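Local atomic coordinates of AmbC (PDB entry 5O15), a protein that probably catalyses both dehydration and the following ring closure of a polyketide intermediate, as a dehydratase-cyclase domain in ambruticin biosynthesis. Residues 179-184 with 191-196. Numbering follows the deposited sequence.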
loop_
_atom_site.group_PDB
_atom_site.type_symbol
_atom_site.label_atom_id
_atom_site.label_comp_id
_atom_site.label_asym_id
_atom_site.label_seq_id
_atom_site.Cartn_x
_atom_site.Cartn_y
_atom_site.Cartn_z
ATOM N N GLY A 179 3.349 9.612 8.107
ATOM C CA GLY A 179 4.559 9.578 7.323
ATOM C C GLY A 179 4.699 10.685 6.315
ATOM O O GLY A 179 5.538 10.563 5.412
ATOM N N VAL A 180 3.916 11.743 6.412
ATOM C CA VAL A 180 3.971 12.855 5.472
ATOM C C VAL A 180 4.603 14.045 6.181
ATOM O O VAL A 180 4.032 14.590 7.137
ATOM C CB VAL A 180 2.585 13.241 4.956
ATOM C CG1 VAL A 180 2.712 14.306 3.865
ATOM C CG2 VAL A 180 1.865 12.045 4.393
ATOM N N THR A 181 5.767 14.473 5.741
ATOM C CA THR A 181 6.376 15.599 6.426
ATOM C C THR A 181 5.981 16.929 5.814
ATOM O O THR A 181 6.050 17.951 6.515
ATOM C CB THR A 181 7.894 15.462 6.451
ATOM O OG1 THR A 181 8.374 15.557 5.122
ATOM C CG2 THR A 181 8.329 14.160 7.010
ATOM N N ALA A 182 5.565 16.983 4.554
ATOM C CA ALA A 182 5.134 18.226 3.919
ATOM C C ALA A 182 4.408 17.858 2.636
ATOM O O ALA A 182 4.700 16.819 2.041
ATOM C CB ALA A 182 6.328 19.115 3.583
ATOM N N ALA A 183 3.470 18.683 2.202
ATOM C CA ALA A 183 2.739 18.425 0.967
ATOM C C ALA A 183 2.244 19.747 0.386
ATOM O O ALA A 183 2.033 20.734 1.103
ATOM C CB ALA A 183 1.574 17.459 1.215
ATOM N N TRP A 184 2.009 19.742 -0.913
ATOM C CA TRP A 184 1.537 20.879 -1.678
ATOM C C TRP A 184 0.696 20.355 -2.828
ATOM O O TRP A 184 0.751 19.169 -3.174
ATOM C CB TRP A 184 2.692 21.654 -2.295
ATOM C CG TRP A 184 3.724 22.146 -1.340
ATOM C CD1 TRP A 184 3.803 23.401 -0.830
ATOM C CD2 TRP A 184 4.834 21.414 -0.789
ATOM N NE1 TRP A 184 4.904 23.509 -0.005
ATOM C CE2 TRP A 184 5.538 22.296 0.049
ATOM C CE3 TRP A 184 5.301 20.101 -0.939
ATOM C CZ2 TRP A 184 6.696 21.923 0.727
ATOM C CZ3 TRP A 184 6.461 19.722 -0.257
ATOM C CH2 TRP A 184 7.143 20.641 0.569
ATOM N N TYR A 191 2.025 16.921 -4.352
ATOM C CA TYR A 191 3.442 16.671 -4.211
ATOM C C TYR A 191 3.749 16.558 -2.730
ATOM O O TYR A 191 3.287 17.394 -1.943
ATOM C CB TYR A 191 4.253 17.816 -4.845
ATOM C CG TYR A 191 4.066 17.849 -6.342
ATOM C CD1 TYR A 191 4.771 16.966 -7.122
ATOM C CD2 TYR A 191 3.161 18.692 -6.964
ATOM C CE1 TYR A 191 4.609 16.930 -8.487
ATOM C CE2 TYR A 191 2.978 18.657 -8.354
ATOM C CZ TYR A 191 3.717 17.773 -9.101
ATOM O OH TYR A 191 3.572 17.689 -10.478
ATOM N N ALA A 192 4.527 15.567 -2.321
ATOM C CA ALA A 192 4.760 15.379 -0.895
ATOM C C ALA A 192 6.136 14.819 -0.616
ATOM O O ALA A 192 6.691 14.053 -1.412
ATOM C CB ALA A 192 3.680 14.486 -0.277
ATOM N N ASP A 193 6.667 15.191 0.559
ATOM C CA ASP A 193 7.816 14.536 1.168
ATOM C C ASP A 193 7.300 13.489 2.142
ATOM O O ASP A 193 6.553 13.825 3.071
ATOM C CB ASP A 193 8.681 15.560 1.900
ATOM C CG ASP A 193 9.370 16.499 0.962
ATOM O OD1 ASP A 193 10.111 16.041 0.074
ATOM O OD2 ASP A 193 9.259 17.722 1.106
ATOM N N LEU A 194 7.720 12.236 1.938
ATOM C CA LEU A 194 7.302 11.091 2.736
ATOM C C LEU A 194 8.507 10.551 3.491
ATOM O O LEU A 194 9.597 10.441 2.935
ATOM C CB LEU A 194 6.753 9.979 1.847
ATOM C CG LEU A 194 5.679 10.371 0.832
ATOM C CD1 LEU A 194 5.205 9.126 0.083
ATOM C CD2 LEU A 194 4.497 11.096 1.450
ATOM N N ALA A 195 8.320 10.186 4.751
ATOM C CA ALA A 195 9.428 9.617 5.506
ATOM C C ALA A 195 8.885 8.739 6.607
ATOM O O ALA A 195 7.954 9.141 7.305
ATOM C CB ALA A 195 10.304 10.707 6.144
ATOM N N LEU A 196 9.454 7.545 6.727
ATOM C CA LEU A 196 9.119 6.674 7.835
ATOM C C LEU A 196 9.592 7.306 9.148
ATOM O O LEU A 196 10.703 7.864 9.227
ATOM C CB LEU A 196 9.801 5.319 7.675
ATOM C CG LEU A 196 9.309 4.383 6.539
ATOM C CD1 LEU A 196 10.206 3.185 6.390
ATOM C CD2 LEU A 196 7.949 3.877 6.812
#
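Trp-184 and Asp-193 meet on one face of a beta hairpin of the double hotdog fold, whose strands 182-184 and 191-195 run antiparallel at 171°. Asp-193 OD2 lies in the plane of the indole, against the rim of its six-membered ring, 3.6 Å from Trp-184 CH2; the carboxylate plane stands 88° to the ring. With CG of Trp-184 anti to its carbonyl carbon (chi1 -56°), the indole leans toward strand 191-195 edge-on, its CE3 3.5 Å from Tyr-191 O. The same OD2 accepts a hydrogen bond from Trp-152 NE1, while OD1 forms a salt bridge to Arg-256, so both carboxylate oxygens are held. On the other face, Val-180 and Leu-194 point the same way side by side, CG2 to CD2 4.1 Å, and Ala-183 CB meets Ala-192 CB at 3.9 Å; helix 211-225 packs against Val-180, Ala-192 and Leu-194. Between Val-180 and Ala-182 a beta bulge shifts the register by one residue. Thr-181, the extra residue, crosses Asp-193 at about a right angle, its CG2 4.1 Å from Ala-195 CB, and its backbone N donates to Asp-193 O at 2.9 Å.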